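GH127 beta-L-arabinofuranoside (Geobacillus stearothermophilus, PDB 4QK0) probably hydrolyses beta-L-arabinofuranosides to release L-arabinose, as expected of a glycoside hydrolase of family 127. Local coordinates at residues A[325-330]-A[383-388]; A[401-406]-A[632-637]; A[434-439]-A[481-486]; A[476-481]-A[517-522]. All coordinates share one frame; numbering follows the deposited sequence.

Followed from the N terminus, the chain first meets itself at contact 1, where 383-388 returns to 325-330 and closes a loop of the catalytic domain holding helices 334-350 and 354-365. Contact 2 opens soon afterwards at 401-406 and closes only at 632-637, tying the catalytic domain to the C-terminal domain across a long excursion. Contacts 3 and 4 are nested inside that excursion and cross each other: both use strand 479-486 and share F481, which places them in one sheet of the middle domain with centres about 13 Å apart. Contacts 1 and 2 also touch, V387 CG2 lying 3.7 Å from W633 CH2, whereas contacts 1 and 3 are centred about 38 Å apart.

Contact 1 of 4, residues A[325-330]-A[383-388]; sequences LPNDTA and NPLEVW
N327 and L385 form the close-packed end of this contact, where backbone and side chain work together. The amide of L385 donates to N327 O over 3.1 Å, approaching in the carbonyl plane with a moderately bent N-H angle of 144°. The N327 side chain crosses that of L385 at a slant, its OD1 resting 3.5 Å from both L385 CB and L385 CD2, while N327 CB meets E386 CB at 3.8 Å. The amide nitrogen ND2 bonds to N546, whereas OD1 lies against the aliphatic part of L385. Segment 325-330 is a loop of the catalytic domain, whereas strand 386-387 joins the sheet of the C-terminal domain beside strand 641-647, and both N327 and L385 pack on W644 of that strand. The partly exposed end is looser. D328 and E386 run side by side in the same direction, with D328 OD2 and E386 OE2 4.1 Å apart and the carboxylate planes turned by 69°; the salt bridge from D328 to K397 probably eases this like-charge approach. Here the backbones are linked through a water, which donates to D328 O at 2.8 Å and to E386 O at 2.7 Å.

Contact 2 of 4, residues A[401-406]-A[632-637]; sequences KPVRQK and AWCNRG
R404 grips the backbone carbonyl of W633 end-on with both terminal nitrogens, NH1 at 3.0 Å and NH2 at 2.9 Å from W633 O. The oxygen sits at the guanidinium edge, close to its plane, and NH1 comes in within the carbonyl plane while NH2 is tilted from it. A side chain extended from CG to NE carries the group across to the other loop. NH1 also forms a salt bridge with D373 and NH2 donates to S370 O, fixing the guanidinium from several directions. A water adds a link, accepting from R404 N and donating to C634 O at 2.7 Å. The contact joins two domains: the catalytic-domain loop preceding helix 413-422 meets the loop between strands 620-629 and 641-647 of the C-terminal domain. Within that loop, N635 ND2 bonds to A632 O at 3.0 Å, while N635 OD1 accepts from L374 N of the catalytic domain. Outward from this centre, C634 SG stands anti to the backbone N (chi1 -153°), a close 3.2 Å from P402 O, and packs on V403 CG1 at 4.0 Å. The W633 indole sets CH2 3.9 Å from P402 O and meets the rings of F380 and Y630.

Contact 3 of 4, residues A[434-439]-A[481-486]; sequences DALFVH and FTLGLR
V438 and L485 lie side by side and point the same way, V438 CG2 meeting L485 CD2 at 3.6 Å on the sheet face that also carries L436 and L483. On the other face the F437 ring lies close beside G484, its CD1 3.9 Å from G484 CA, where any beta carbon would collide with the ring. Parallel pairing holds this register, with G484 N donating to L436 O (2.7 Å, 171°) and V438 N to G484 O (2.8 Å). At the end of the ladder, where R486 N still donates to V438 O, the R486 side chain adds a grip. Its CG stands anti to the backbone N (chi1 174°) and the chain bends at chi3 (64°), turning the guanidinium side-on to H439 O. NE at 2.7 Å and NH2 at 2.9 Å share H439 O, which lies in the guanidinium plane. With a leucine in its place, H439 O would probably lose both donors, and D358 and E361, its outside salt-bridge partners, their cationic mate. Since both acids belong to catalytic-domain helix 354-365, the buried arginine ties this strand to it, its charge probably offset by their carboxylates and likely to polarise the carbonyl it grips.

Contact 4 of 4, residues A[476-481]-A[517-522]; sequences ESAGEF and RRVWQQ
R517 crosses E480 at about a right angle, laying one face of its guanidinium over E480 CG while NE forms a salt bridge with E480 OE2 at 3.2 Å (its hydrogen bond weak) and NH1 turns to T482. At R518 the chain rounds a corner; its carbonyl O accepts from F481 N at 3.2 Å, and its side chain runs along the W520 indole, CG over one face, to a salt bridge with D524. V519 faces E480 in a non-hydrogen-bonded pair, their CA atoms 4.0 Å apart. W520 then forms an antiparallel hydrogen-bonded pair with G479, W520 N to G479 O at 2.8 Å and G479 N to W520 O at 3.1 Å. W520 NE1 donates to F481 O at 2.8 Å, the oxygen in the indole plane but NE1 above the carbonyl plane. The five-membered ring makes an offset stack on F481, centroids 4.0 Å apart and planes at 25°, with W520 CD1 over the phenyl centre. F481 CG, between the backbone N and carbonyl carbon (chi1 56°), brings the phenyl there. A serine in place of F481 would probably open a gap beside the indole and leave it without a stacking partner. The Q521 amide rests on A478 CB at 3.8 Å. F481 and W520 both pack on V473 of the neighbouring antiparallel sheet, an aromatic pair between facing layers, as in a beta-sandwich.

Contact 1 of 4, residues A[325-330]-A[383-388]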
loop_
_atom_site.group_PDB
_atom_site.type_symbol
_atom_site.label_atom_id
_atom_site.label_comp_id
_atom_site.label_asym_id
_atom_site.label_seq_id
_atom_site.Cartn_x
_atom_site.Cartn_y
_atom_site.Cartn_z
ATOM N N LEU A 325 5.156 5.640 -8.889
ATOM C CA LEU A 325 3.910 6.376 -9.109
ATOM C C LEU A 325 2.692 5.461 -9.156
ATOM O O LEU A 325 2.026 5.325 -10.194
ATOM C CB LEU A 325 4.031 7.110 -10.440
ATOM C CG LEU A 325 5.067 8.232 -10.392
ATOM C CD1 LEU A 325 5.380 8.678 -11.797
ATOM C CD2 LEU A 325 4.599 9.421 -9.554
ATOM N N PRO A 326 2.409 4.810 -8.032
ATOM C CA PRO A 326 1.312 3.841 -7.936
ATOM C C PRO A 326 -0.002 4.588 -8.010
ATOM O O PRO A 326 -0.130 5.667 -7.450
ATOM C CB PRO A 326 1.511 3.200 -6.583
ATOM C CG PRO A 326 2.186 4.289 -5.770
ATOM C CD PRO A 326 3.138 4.924 -6.776
ATOM N N ASN A 327 -0.971 4.000 -8.697
ATOM C CA ASN A 327 -2.229 4.670 -8.967
ATOM C C ASN A 327 -3.283 4.550 -7.853
ATOM O O ASN A 327 -4.126 5.452 -7.676
ATOM C CB ASN A 327 -2.767 4.161 -10.293
ATOM C CG ASN A 327 -1.866 4.565 -11.464
ATOM O OD1 ASN A 327 -1.545 5.734 -11.605
ATOM N ND2 ASN A 327 -1.442 3.607 -12.300
ATOM N N ASP A 328 -3.225 3.451 -7.130
ATOM C CA ASP A 328 -4.273 3.067 -6.179
ATOM C C ASP A 328 -3.912 3.568 -4.820
ATOM O O ASP A 328 -4.808 3.885 -4.023
ATOM C CB ASP A 328 -4.519 1.535 -6.179
ATOM C CG ASP A 328 -3.232 0.713 -5.969
ATOM O OD1 ASP A 328 -2.108 1.240 -6.082
ATOM O OD2 ASP A 328 -3.353 -0.510 -5.724
ATOM N N THR A 329 -2.621 3.717 -4.541
ATOM C CA THR A 329 -2.155 4.241 -3.288
ATOM C C THR A 329 -1.580 5.698 -3.367
ATOM O O THR A 329 -1.056 6.217 -2.370
ATOM C CB THR A 329 -1.064 3.351 -2.732
ATOM O OG1 THR A 329 -0.055 3.154 -3.733
ATOM C CG2 THR A 329 -1.638 2.027 -2.329
ATOM N N ALA A 330 -1.736 6.348 -4.507
ATOM C CA ALA A 330 -1.329 7.744 -4.713
ATOM C C ALA A 330 -1.818 8.622 -3.614
ATOM O O ALA A 330 -2.895 8.375 -3.054
ATOM C CB ALA A 330 -1.897 8.231 -6.000
ATOM N N ASN A 383 -6.228 12.700 -4.464
ATOM C CA ASN A 383 -6.721 12.534 -5.816
ATOM C C ASN A 383 -6.137 11.290 -6.481
ATOM O O ASN A 383 -5.104 11.356 -7.180
ATOM C CB ASN A 383 -6.405 13.725 -6.707
ATOM C CG ASN A 383 -7.075 14.966 -6.220
ATOM O OD1 ASN A 383 -6.535 15.643 -5.354
ATOM N ND2 ASN A 383 -8.301 15.202 -6.669
ATOM N N PRO A 384 -6.819 10.162 -6.336
ATOM C CA PRO A 384 -6.251 8.905 -6.799
ATOM C C PRO A 384 -6.407 8.767 -8.287
ATOM O O PRO A 384 -7.204 9.461 -8.890
ATOM C CB PRO A 384 -7.086 7.882 -6.052
ATOM C CG PRO A 384 -8.426 8.535 -5.952
ATOM C CD PRO A 384 -8.148 9.987 -5.732
ATOM N N LEU A 385 -5.608 7.894 -8.891
ATOM C CA LEU A 385 -5.745 7.580 -10.297
ATOM C C LEU A 385 -6.385 6.246 -10.548
ATOM O O LEU A 385 -6.616 5.836 -11.713
ATOM C CB LEU A 385 -4.378 7.644 -10.991
ATOM C CG LEU A 385 -3.938 9.076 -11.294
ATOM C CD1 LEU A 385 -3.438 9.789 -10.036
ATOM C CD2 LEU A 385 -2.853 8.949 -12.342
ATOM N N GLU A 386 -6.719 5.566 -9.463
ATOM C CA GLU A 386 -7.390 4.255 -9.556
ATOM C C GLU A 386 -8.156 4.009 -8.283
ATOM O O GLU A 386 -7.610 4.110 -7.190
ATOM C CB GLU A 386 -6.392 3.149 -9.771
ATOM C CG GLU A 386 -7.000 1.748 -9.712
ATOM C CD GLU A 386 -5.987 0.686 -10.094
ATOM O OE1 GLU A 386 -5.569 0.680 -11.242
ATOM O OE2 GLU A 386 -5.545 -0.097 -9.223
ATOM N N VAL A 387 -9.432 3.695 -8.427
ATOM C CA VAL A 387 -10.282 3.436 -7.281
ATOM C C VAL A 387 -11.072 2.141 -7.460
ATOM O O VAL A 387 -11.727 1.943 -8.463
ATOM C CB VAL A 387 -11.258 4.591 -7.047
ATOM C CG1 VAL A 387 -12.180 4.291 -5.901
ATOM C CG2 VAL A 387 -10.487 5.835 -6.664
ATOM N N TRP A 388 -10.933 1.276 -6.456
ATOM C CA TRP A 388 -11.814 0.109 -6.212
ATOM C C TRP A 388 -12.405 0.372 -4.799
ATOM O O TRP A 388 -11.719 0.179 -3.833
ATOM C CB TRP A 388 -10.986 -1.190 -6.283
ATOM C CG TRP A 388 -11.744 -2.495 -6.030
ATOM C CD1 TRP A 388 -13.085 -2.685 -6.070
ATOM C CD2 TRP A 388 -11.166 -3.774 -5.697
ATOM N NE1 TRP A 388 -13.374 -3.991 -5.792
ATOM C CE2 TRP A 388 -12.216 -4.680 -5.561
ATOM C CE3 TRP A 388 -9.864 -4.227 -5.506
ATOM C CZ2 TRP A 388 -12.005 -6.026 -5.237
ATOM C CZ3 TRP A 388 -9.641 -5.562 -5.185
ATOM C CH2 TRP A 388 -10.697 -6.442 -5.059
HETATM O O HOH W 1 -7.517 3.657 -4.519
#

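Contact 2 of 4, residues A[401-406]-A[632-637]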
loop_
_atom_site.group_PDB
_atom_site.type_symbol
_atom_site.label_atom_id
_atom_site.label_comp_id
_atom_site.label_asym_id
_atom_site.label_seq_id
_atom_site.Cartn_x
_atom_site.Cartn_y
_atom_site.Cartn_z
ATOM N N LYS A 401 -10.453 8.448 -0.235
ATOM C CA LYS A 401 -11.911 8.499 -0.067
ATOM C C LYS A 401 -12.560 8.295 -1.402
ATOM O O LYS A 401 -12.190 8.912 -2.366
ATOM C CB LYS A 401 -12.375 9.825 0.495
ATOM C CG LYS A 401 -11.775 10.194 1.804
ATOM C CD LYS A 401 -12.128 9.192 2.860
ATOM C CE LYS A 401 -11.279 9.404 4.093
ATOM N NZ LYS A 401 -11.909 8.645 5.210
ATOM N N PRO A 402 -13.519 7.379 -1.465
ATOM C CA PRO A 402 -14.139 7.075 -2.756
ATOM C C PRO A 402 -15.155 8.096 -3.222
ATOM O O PRO A 402 -15.537 8.081 -4.373
ATOM C CB PRO A 402 -14.824 5.708 -2.517
ATOM C CG PRO A 402 -15.033 5.640 -1.053
ATOM C CD PRO A 402 -13.890 6.392 -0.416
ATOM N N VAL A 403 -15.617 8.958 -2.325
ATOM C CA VAL A 403 -16.425 10.092 -2.721
ATOM C C VAL A 403 -15.966 11.369 -2.034
ATOM O O VAL A 403 -15.285 11.313 -1.001
ATOM C CB VAL A 403 -17.927 9.869 -2.385
ATOM C CG1 VAL A 403 -18.406 8.644 -3.124
ATOM C CG2 VAL A 403 -18.188 9.744 -0.877
ATOM N N ARG A 404 -16.330 12.513 -2.614
ATOM C CA ARG A 404 -15.880 13.786 -2.099
ATOM C C ARG A 404 -16.703 14.093 -0.875
ATOM O O ARG A 404 -17.742 13.501 -0.693
ATOM C CB ARG A 404 -16.012 14.882 -3.175
ATOM C CG ARG A 404 -15.141 14.679 -4.432
ATOM C CD ARG A 404 -15.015 15.960 -5.288
ATOM N NE ARG A 404 -14.220 15.732 -6.487
ATOM C CZ ARG A 404 -14.679 15.188 -7.589
ATOM N NH1 ARG A 404 -15.941 14.837 -7.689
ATOM N NH2 ARG A 404 -13.857 14.903 -8.578
ATOM N N GLN A 405 -16.227 14.980 -0.024
ATOM C CA GLN A 405 -16.946 15.300 1.184
ATOM C C GLN A 405 -16.638 16.724 1.634
ATOM O O GLN A 405 -15.868 17.449 0.983
ATOM C CB GLN A 405 -16.527 14.328 2.276
ATOM C CG GLN A 405 -15.040 14.320 2.530
ATOM C CD GLN A 405 -14.582 13.259 3.532
ATOM O OE1 GLN A 405 -14.777 12.047 3.339
ATOM N NE2 GLN A 405 -13.915 13.713 4.591
ATOM N N LYS A 406 -17.226 17.151 2.743
ATOM C CA LYS A 406 -16.687 18.331 3.450
ATOM C C LYS A 406 -15.597 17.933 4.442
ATOM O O LYS A 406 -15.562 16.794 4.949
ATOM C CB LYS A 406 -17.774 19.115 4.149
ATOM C CG LYS A 406 -18.643 19.863 3.173
ATOM C CD LYS A 406 -19.821 19.017 2.692
ATOM C CE LYS A 406 -21.142 19.511 3.312
ATOM N NZ LYS A 406 -22.276 18.541 3.271
ATOM N N ALA A 632 -13.726 15.467 -13.867
ATOM C CA ALA A 632 -15.185 15.304 -13.663
ATOM C C ALA A 632 -15.642 13.982 -13.064
ATOM O O ALA A 632 -16.846 13.736 -12.975
ATOM C CB ALA A 632 -15.905 15.507 -14.968
ATOM N N TRP A 633 -14.712 13.131 -12.652
ATOM C CA TRP A 633 -15.087 11.840 -12.074
ATOM C C TRP A 633 -15.739 12.067 -10.725
ATOM O O TRP A 633 -15.617 13.143 -10.128
ATOM C CB TRP A 633 -13.842 10.884 -12.017
ATOM C CG TRP A 633 -13.060 10.900 -10.736
ATOM C CD1 TRP A 633 -12.110 11.777 -10.376
ATOM C CD2 TRP A 633 -13.182 9.966 -9.654
ATOM N NE1 TRP A 633 -11.677 11.506 -9.120
ATOM C CE2 TRP A 633 -12.297 10.376 -8.659
ATOM C CE3 TRP A 633 -14.000 8.831 -9.426
ATOM C CZ2 TRP A 633 -12.159 9.695 -7.451
ATOM C CZ3 TRP A 633 -13.879 8.165 -8.238
ATOM C CH2 TRP A 633 -12.944 8.581 -7.260
ATOM N N CYS A 634 -16.475 11.061 -10.270
ATOM C CA CYS A 634 -17.129 11.052 -8.945
ATOM C C CYS A 634 -18.156 12.167 -8.774
ATOM O O CYS A 634 -18.377 12.630 -7.658
ATOM C CB CYS A 634 -16.109 11.133 -7.844
ATOM S SG CYS A 634 -16.596 10.410 -6.283
ATOM N N ASN A 635 -18.795 12.560 -9.863
ATOM C CA ASN A 635 -19.969 13.412 -9.774
ATOM C C ASN A 635 -21.282 12.649 -10.037
ATOM O O ASN A 635 -22.326 13.232 -10.002
ATOM C CB ASN A 635 -19.868 14.595 -10.751
ATOM C CG ASN A 635 -18.860 15.623 -10.263
ATOM O OD1 ASN A 635 -19.172 16.516 -9.489
ATOM N ND2 ASN A 635 -17.634 15.449 -10.687
ATOM N N ARG A 636 -21.203 11.341 -10.271
ATOM C CA ARG A 636 -22.367 10.529 -10.547
ATOM C C ARG A 636 -22.384 9.303 -9.655
ATOM O O ARG A 636 -22.773 8.249 -10.044
ATOM C CB ARG A 636 -22.342 10.157 -12.002
ATOM C CG ARG A 636 -22.485 11.387 -12.891
ATOM C CD ARG A 636 -22.234 11.091 -14.355
ATOM N NE ARG A 636 -20.900 10.540 -14.597
ATOM C CZ ARG A 636 -20.570 9.794 -15.641
ATOM N NH1 ARG A 636 -21.475 9.456 -16.551
ATOM N NH2 ARG A 636 -19.354 9.313 -15.746
ATOM N N GLY A 637 -21.993 9.492 -8.415
ATOM C CA GLY A 637 -22.046 8.473 -7.398
ATOM C C GLY A 637 -20.781 7.645 -7.267
ATOM O O GLY A 637 -19.910 7.610 -8.140
HETATM O O HOH W 2 -18.281 13.177 -5.005
#

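Contact 3 of 4, residues A[434-439]-A[481-486]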
loop_
_atom_site.group_PDB
_atom_site.type_symbol
_atom_site.label_atom_id
_atom_site.label_comp_id
_atom_site.label_asym_id
_atom_site.label_seq_id
_atom_site.Cartn_x
_atom_site.Cartn_y
_atom_site.Cartn_z
ATOM N N ASP A 434 10.201 42.664 -23.254
ATOM C CA ASP A 434 10.448 41.915 -24.477
ATOM C C ASP A 434 9.216 41.448 -25.291
ATOM O O ASP A 434 9.355 41.275 -26.497
ATOM C CB ASP A 434 11.246 40.639 -24.165
ATOM C CG ASP A 434 12.701 40.912 -23.711
ATOM O OD1 ASP A 434 13.113 42.102 -23.568
ATOM O OD2 ASP A 434 13.425 39.892 -23.530
ATOM N N ALA A 435 8.053 41.223 -24.658
ATOM C CA ALA A 435 6.937 40.534 -25.315
ATOM C C ALA A 435 5.668 40.449 -24.473
ATOM O O ALA A 435 5.713 40.552 -23.244
ATOM C CB ALA A 435 7.384 39.131 -25.681
ATOM N N LEU A 436 4.525 40.283 -25.123
ATOM C CA LEU A 436 3.312 39.812 -24.434
ATOM C C LEU A 436 3.164 38.285 -24.705
ATOM O O LEU A 436 3.104 37.847 -25.868
ATOM C CB LEU A 436 2.095 40.582 -24.900
ATOM C CG LEU A 436 0.776 40.517 -24.109
ATOM C CD1 LEU A 436 -0.181 39.560 -24.733
ATOM C CD2 LEU A 436 0.933 40.194 -22.639
ATOM N N PHE A 437 3.216 37.495 -23.632
ATOM C CA PHE A 437 3.151 36.004 -23.693
ATOM C C PHE A 437 1.744 35.520 -23.382
ATOM O O PHE A 437 1.131 36.028 -22.451
ATOM C CB PHE A 437 4.121 35.347 -22.714
ATOM C CG PHE A 437 5.558 35.548 -23.074
ATOM C CD1 PHE A 437 6.152 34.752 -24.002
ATOM C CD2 PHE A 437 6.273 36.592 -22.532
ATOM C CE1 PHE A 437 7.458 34.959 -24.367
ATOM C CE2 PHE A 437 7.596 36.813 -22.867
ATOM C CZ PHE A 437 8.189 35.999 -23.805
ATOM N N VAL A 438 1.232 34.612 -24.222
ATOM C CA VAL A 438 -0.017 33.895 -23.968
ATOM C C VAL A 438 0.347 32.474 -23.489
ATOM O O VAL A 438 0.903 31.675 -24.256
ATOM C CB VAL A 438 -0.881 33.827 -25.225
ATOM C CG1 VAL A 438 -2.250 33.252 -24.902
ATOM C CG2 VAL A 438 -1.076 35.234 -25.773
ATOM N N HIS A 439 0.088 32.197 -22.210
ATOM C CA HIS A 439 0.372 30.877 -21.636
ATOM C C HIS A 439 -0.804 29.910 -21.791
ATOM O O HIS A 439 -0.615 28.762 -22.194
ATOM C CB HIS A 439 0.621 30.960 -20.155
ATOM C CG HIS A 439 1.789 31.780 -19.787
ATOM N ND1 HIS A 439 2.953 31.787 -20.522
ATOM C CD2 HIS A 439 1.975 32.632 -18.758
ATOM C CE1 HIS A 439 3.807 32.612 -19.958
ATOM N NE2 HIS A 439 3.243 33.124 -18.875
ATOM N N PHE A 481 5.711 45.046 -31.914
ATOM C CA PHE A 481 6.038 44.329 -30.704
ATOM C C PHE A 481 5.866 42.818 -30.931
ATOM O O PHE A 481 5.350 42.359 -31.985
ATOM C CB PHE A 481 5.199 44.824 -29.514
ATOM C CG PHE A 481 3.711 44.760 -29.744
ATOM C CD1 PHE A 481 2.990 43.622 -29.501
ATOM C CD2 PHE A 481 3.037 45.867 -30.248
ATOM C CE1 PHE A 481 1.623 43.573 -29.772
ATOM C CE2 PHE A 481 1.664 45.835 -30.523
ATOM C CZ PHE A 481 0.961 44.677 -30.282
ATOM N N THR A 482 6.312 42.059 -29.936
ATOM C CA THR A 482 6.336 40.604 -30.003
ATOM C C THR A 482 5.217 39.984 -29.183
ATOM O O THR A 482 4.938 40.389 -28.051
ATOM C CB THR A 482 7.661 40.083 -29.541
ATOM O OG1 THR A 482 8.667 40.685 -30.340
ATOM C CG2 THR A 482 7.701 38.587 -29.685
ATOM N N LEU A 483 4.494 39.099 -29.831
ATOM C CA LEU A 483 3.490 38.257 -29.188
ATOM C C LEU A 483 4.081 36.872 -29.066
ATOM O O LEU A 483 4.510 36.293 -30.086
ATOM C CB LEU A 483 2.271 38.143 -30.074
ATOM C CG LEU A 483 0.967 38.227 -29.364
ATOM C CD1 LEU A 483 0.843 39.671 -28.854
ATOM C CD2 LEU A 483 -0.156 37.855 -30.315
ATOM N N GLY A 484 4.178 36.375 -27.833
ATOM C CA GLY A 484 4.736 35.015 -27.593
ATOM C C GLY A 484 3.617 34.018 -27.334
ATOM O O GLY A 484 2.892 34.174 -26.384
ATOM N N LEU A 485 3.431 33.065 -28.220
ATOM C CA LEU A 485 2.329 32.103 -28.110
ATOM C C LEU A 485 2.806 30.674 -27.781
ATOM O O LEU A 485 3.563 30.123 -28.542
ATOM C CB LEU A 485 1.547 32.080 -29.410
ATOM C CG LEU A 485 1.133 33.474 -29.905
ATOM C CD1 LEU A 485 0.445 33.357 -31.241
ATOM C CD2 LEU A 485 0.219 34.166 -28.950
ATOM N N ARG A 486 2.377 30.109 -26.649
ATOM C CA ARG A 486 2.784 28.750 -26.303
ATOM C C ARG A 486 2.239 27.756 -27.301
ATOM O O ARG A 486 1.067 27.769 -27.664
ATOM C CB ARG A 486 2.306 28.329 -24.928
ATOM C CG ARG A 486 2.617 26.838 -24.642
ATOM C CD ARG A 486 2.330 26.461 -23.221
ATOM N NE ARG A 486 0.912 26.608 -22.940
ATOM C CZ ARG A 486 0.005 25.628 -22.921
ATOM N NH1 ARG A 486 0.328 24.344 -23.143
ATOM N NH2 ARG A 486 -1.229 25.954 -22.666
HETATM O O HOH W 3 7.680 43.028 -27.558
#

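Contact 4 of 4, residues A[476-481]-A[517-522]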
loop_
_atom_site.group_PDB
_atom_site.type_symbol
_atom_site.label_atom_id
_atom_site.label_comp_id
_atom_site.label_asym_id
_atom_site.label_seq_id
_atom_site.Cartn_x
_atom_site.Cartn_y
_atom_site.Cartn_z
ATOM N N GLU A 476 -3.676 50.814 -29.568
ATOM C CA GLU A 476 -4.292 52.144 -29.655
ATOM C C GLU A 476 -3.835 52.844 -30.957
ATOM O O GLU A 476 -4.647 53.301 -31.734
ATOM C CB GLU A 476 -3.928 52.983 -28.454
ATOM C CG GLU A 476 -5.030 53.949 -28.060
ATOM C CD GLU A 476 -4.537 55.101 -27.174
ATOM O OE1 GLU A 476 -3.548 54.911 -26.405
ATOM O OE2 GLU A 476 -5.154 56.200 -27.252
ATOM N N SER A 477 -2.543 52.830 -31.231
ATOM C CA SER A 477 -2.042 53.127 -32.569
ATOM C C SER A 477 -1.047 52.047 -33.016
ATOM O O SER A 477 -0.423 51.370 -32.198
ATOM C CB SER A 477 -1.357 54.509 -32.568
ATOM O OG SER A 477 -0.220 54.458 -31.702
ATOM N N ALA A 478 -0.836 51.938 -34.322
ATOM C CA ALA A 478 -0.002 50.873 -34.860
ATOM C C ALA A 478 1.398 50.872 -34.276
ATOM O O ALA A 478 1.943 51.935 -33.973
ATOM C CB ALA A 478 0.040 50.948 -36.350
ATOM N N GLY A 479 1.975 49.669 -34.113
ATOM C CA GLY A 479 3.315 49.521 -33.516
ATOM C C GLY A 479 3.899 48.093 -33.480
ATOM O O GLY A 479 3.173 47.110 -33.515
ATOM N N GLU A 480 5.230 48.027 -33.473
ATOM C CA GLU A 480 5.973 46.818 -33.538
ATOM C C GLU A 480 6.134 46.279 -32.117
ATOM O O GLU A 480 6.577 46.984 -31.231
ATOM C CB GLU A 480 7.332 47.069 -34.166
ATOM C CG GLU A 480 8.169 45.834 -34.434
ATOM C CD GLU A 480 9.594 46.169 -34.856
ATOM O OE1 GLU A 480 9.956 47.375 -34.916
ATOM O OE2 GLU A 480 10.359 45.210 -35.117
ATOM N N PHE A 481 5.711 45.046 -31.914
ATOM C CA PHE A 481 6.038 44.329 -30.704
ATOM C C PHE A 481 5.866 42.818 -30.931
ATOM O O PHE A 481 5.350 42.359 -31.985
ATOM C CB PHE A 481 5.199 44.824 -29.514
ATOM C CG PHE A 481 3.711 44.760 -29.744
ATOM C CD1 PHE A 481 2.990 43.622 -29.501
ATOM C CD2 PHE A 481 3.037 45.867 -30.248
ATOM C CE1 PHE A 481 1.623 43.573 -29.772
ATOM C CE2 PHE A 481 1.664 45.835 -30.523
ATOM C CZ PHE A 481 0.961 44.677 -30.282
ATOM N N ARG A 517 6.825 38.757 -34.084
ATOM C CA ARG A 517 7.232 40.170 -34.031
ATOM C C ARG A 517 6.947 40.822 -35.387
ATOM O O ARG A 517 7.356 40.347 -36.419
ATOM C CB ARG A 517 8.703 40.323 -33.684
ATOM C CG ARG A 517 9.097 41.771 -33.448
ATOM C CD ARG A 517 10.500 41.960 -32.868
ATOM N NE ARG A 517 10.738 43.374 -32.541
ATOM C CZ ARG A 517 10.262 44.030 -31.465
ATOM N NH1 ARG A 517 9.530 43.408 -30.528
ATOM N NH2 ARG A 517 10.540 45.329 -31.300
ATOM N N ARG A 518 6.171 41.890 -35.356
ATOM C CA ARG A 518 5.703 42.578 -36.545
ATOM C C ARG A 518 5.045 43.884 -36.081
ATOM O O ARG A 518 4.889 44.136 -34.857
ATOM C CB ARG A 518 4.655 41.736 -37.300
ATOM C CG ARG A 518 3.350 41.477 -36.528
ATOM C CD ARG A 518 2.465 40.452 -37.217
ATOM N NE ARG A 518 1.926 40.974 -38.481
ATOM C CZ ARG A 518 0.860 41.769 -38.592
ATOM N NH1 ARG A 518 0.196 42.166 -37.518
ATOM N NH2 ARG A 518 0.451 42.164 -39.780
ATOM N N VAL A 519 4.681 44.715 -37.050
ATOM C CA VAL A 519 3.899 45.896 -36.773
ATOM C C VAL A 519 2.444 45.470 -36.696
ATOM O O VAL A 519 1.914 44.993 -37.679
ATOM C CB VAL A 519 4.025 46.969 -37.906
ATOM C CG1 VAL A 519 3.053 48.107 -37.664
ATOM C CG2 VAL A 519 5.446 47.475 -38.033
ATOM N N TRP A 520 1.815 45.710 -35.557
ATOM C CA TRP A 520 0.426 45.357 -35.340
ATOM C C TRP A 520 -0.465 46.574 -35.570
ATOM O O TRP A 520 -0.145 47.655 -35.128
ATOM C CB TRP A 520 0.223 44.878 -33.895
ATOM C CG TRP A 520 1.029 43.644 -33.578
ATOM C CD1 TRP A 520 2.265 43.600 -33.065
ATOM C CD2 TRP A 520 0.658 42.274 -33.836
ATOM N NE1 TRP A 520 2.717 42.297 -32.980
ATOM C CE2 TRP A 520 1.739 41.466 -33.441
ATOM C CE3 TRP A 520 -0.490 41.665 -34.340
ATOM C CZ2 TRP A 520 1.703 40.080 -33.510
ATOM C CZ3 TRP A 520 -0.513 40.289 -34.425
ATOM C CH2 TRP A 520 0.586 39.517 -34.017
ATOM N N GLN A 521 -1.573 46.367 -36.266
ATOM C CA GLN A 521 -2.572 47.387 -36.593
ATOM C C GLN A 521 -3.864 46.964 -35.929
ATOM O O GLN A 521 -4.139 45.764 -35.750
ATOM C CB GLN A 521 -2.879 47.397 -38.109
ATOM C CG GLN A 521 -1.729 47.666 -39.101
ATOM C CD GLN A 521 -1.416 49.141 -39.364
ATOM O OE1 GLN A 521 -0.309 49.488 -39.800
ATOM N NE2 GLN A 521 -2.374 50.022 -39.098
ATOM N N GLN A 522 -4.689 47.945 -35.629
ATOM C CA GLN A 522 -6.059 47.756 -35.144
ATOM C C GLN A 522 -6.833 46.650 -35.878
ATOM O O GLN A 522 -6.949 46.675 -37.087
ATOM C CB GLN A 522 -6.801 49.086 -35.326
ATOM C CG GLN A 522 -8.231 49.134 -34.816
ATOM C CD GLN A 522 -8.279 49.218 -33.312
ATOM O OE1 GLN A 522 -8.922 48.409 -32.648
ATOM N NE2 GLN A 522 -7.604 50.228 -32.760
#